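Local coordinates for protein DMATS type aromatic prenyltransferase (Micromonospora olivasterospora, PDB 6ZRY) that probably transfers a dimethylallyl group to the indole ring of tryptophan, as an ABBA-barrel aromatic prenyltransferase of the DMATS type, at residues R16-V20 against A21-P25. Numbering follows the deposited sequence.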
loop_
_atom_site.group_PDB
_atom_site.type_symbol
_atom_site.label_atom_id
_atom_site.label_comp_id
_atom_site.label_asym_id
_atom_site.label_seq_id
_atom_site.Cartn_x
_atom_site.Cartn_y
_atom_site.Cartn_z
ATOM N N ARG A 16 -18.419 -5.469 6.394
ATOM C CA ARG A 16 -18.121 -5.731 7.816
ATOM C C ARG A 16 -17.024 -4.774 8.294
ATOM O O ARG A 16 -17.155 -4.241 9.424
ATOM C CB ARG A 16 -17.802 -7.212 8.021
ATOM C CG ARG A 16 -18.991 -8.141 7.815
ATOM C CD ARG A 16 -18.651 -9.566 8.187
ATOM N NE ARG A 16 -17.631 -10.127 7.319
ATOM C CZ ARG A 16 -17.861 -10.801 6.174
ATOM N NH1 ARG A 16 -16.841 -11.249 5.450
ATOM N NH2 ARG A 16 -19.106 -11.032 5.761
ATOM N N LEU A 17 -16.012 -4.494 7.477
ATOM C CA LEU A 17 -14.895 -3.608 7.894
ATOM C C LEU A 17 -15.426 -2.176 8.118
ATOM O O LEU A 17 -14.883 -1.446 9.010
ATOM C CB LEU A 17 -13.824 -3.616 6.804
ATOM C CG LEU A 17 -12.846 -4.780 6.846
ATOM C CD1 LEU A 17 -11.944 -4.735 5.624
ATOM C CD2 LEU A 17 -11.999 -4.738 8.117
ATOM N N CYS A 18 -16.376 -1.762 7.291
ATOM C CA CYS A 18 -17.006 -0.420 7.351
ATOM C C CYS A 18 -17.688 -0.249 8.707
ATOM O O CYS A 18 -17.518 0.841 9.314
ATOM C CB CYS A 18 -17.997 -0.209 6.217
ATOM S SG CYS A 18 -17.204 0.266 4.673
ATOM N N GLU A 19 -18.413 -1.276 9.158
ATOM C CA GLU A 19 -19.128 -1.286 10.461
ATOM C C GLU A 19 -18.103 -1.160 11.571
ATOM O O GLU A 19 -18.318 -0.366 12.480
ATOM C CB GLU A 19 -19.929 -2.566 10.661
ATOM C CG GLU A 19 -21.121 -2.684 9.739
ATOM C CD GLU A 19 -22.311 -3.418 10.341
ATOM O OE1 GLU A 19 -22.118 -4.545 10.816
ATOM O OE2 GLU A 19 -23.425 -2.851 10.342
ATOM N N VAL A 20 -17.019 -1.921 11.481
ATOM C CA VAL A 20 -15.923 -1.897 12.489
ATOM C C VAL A 20 -15.389 -0.453 12.607
ATOM O O VAL A 20 -15.240 0.013 13.745
ATOM C CB VAL A 20 -14.810 -2.914 12.147
ATOM C CG1 VAL A 20 -13.568 -2.707 12.992
ATOM C CG2 VAL A 20 -15.295 -4.341 12.276
ATOM N N ALA A 21 -15.145 0.234 11.482
ATOM C CA ALA A 21 -14.508 1.572 11.422
ATOM C C ALA A 21 -15.560 2.693 11.575
ATOM O O ALA A 21 -15.142 3.870 11.762
ATOM C CB ALA A 21 -13.748 1.711 10.119
ATOM N N GLY A 22 -16.856 2.360 11.470
ATOM C CA GLY A 22 -17.965 3.329 11.515
ATOM C C GLY A 22 -17.984 4.222 10.285
ATOM O O GLY A 22 -18.479 5.371 10.379
ATOM N N ALA A 23 -17.442 3.733 9.174
ATOM C CA ALA A 23 -17.511 4.384 7.851
ATOM C C ALA A 23 -18.836 3.972 7.199
ATOM O O ALA A 23 -19.247 2.821 7.375
ATOM C CB ALA A 23 -16.303 3.996 7.019
ATOM N N ASP A 24 -19.510 4.901 6.525
ATOM C CA ASP A 24 -20.755 4.607 5.778
ATOM C C ASP A 24 -20.412 3.683 4.608
ATOM O O ASP A 24 -19.548 4.025 3.812
ATOM C CB ASP A 24 -21.416 5.871 5.249
ATOM C CG ASP A 24 -22.740 5.560 4.584
ATOM O OD1 ASP A 24 -23.723 5.430 5.318
ATOM O OD2 ASP A 24 -22.760 5.373 3.333
ATOM N N PRO A 25 -21.099 2.523 4.456
ATOM C CA PRO A 25 -20.719 1.501 3.468
ATOM C C PRO A 25 -21.183 1.671 2.012
ATOM O O PRO A 25 -20.655 0.972 1.139
ATOM C CB PRO A 25 -21.415 0.245 4.020
ATOM C CG PRO A 25 -22.685 0.791 4.650
ATOM C CD PRO A 25 -22.269 2.115 5.252
#
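Cys18 sits where helix 6-21 ends and the chain doubles back beside it, and both its carbonyl and its side chain meet the residues that follow. Its O accepts the backbone N of Ala23 at 2.9 Å, with an N-H...O angle of 135° and the donor tilted from the carbonyl plane. Just before it, Ala21 N makes the last i to i-4 helical bond of this stretch, to Leu17 O at 3.0 Å, whereas Gly22 N reaches Glu19 O only weakly, at 3.3 Å. Gly22, the first residue past the helix, takes positive phi (69°), a conformation that favours glycine and swings the chain off the helix.

The tight part lies on the buried side. The thiol of Cys18 is anti to its own carbonyl carbon (chi1 -81°), which brings SG to 3.9 Å from Pro25 CA. The CB of Cys18 meets Ala23 O at 3.5 Å and Pro25 CB at 4.1 Å, both from the loop side, so the returning loop closes over the base of the cysteine. The Ala23 methyl lies more loosely beside the thiol, its CB 4.5 Å from Cys18 SG. On the inner face of the helix Cys18 and Leu17 both touch Leu75 of strand 71-79, and Leu17 also packs on Ala311, Ala314 and Val315 of helix 305-315.

The other side is open. Glu19 and Asp24 are exposed, their CB atoms leading away from the contact, and Gly22 is exposed at the apex. Asp24 OD2 weakly bonds Val26 N, capping the start of helix 26-36. Together, the paired backbone bonds and Gly22, with its left-handed backbone at C-prime, form a Schellman motif, which here ends helix 6-21 and leads into the short link to the next helix of the ABBA-barrel fold.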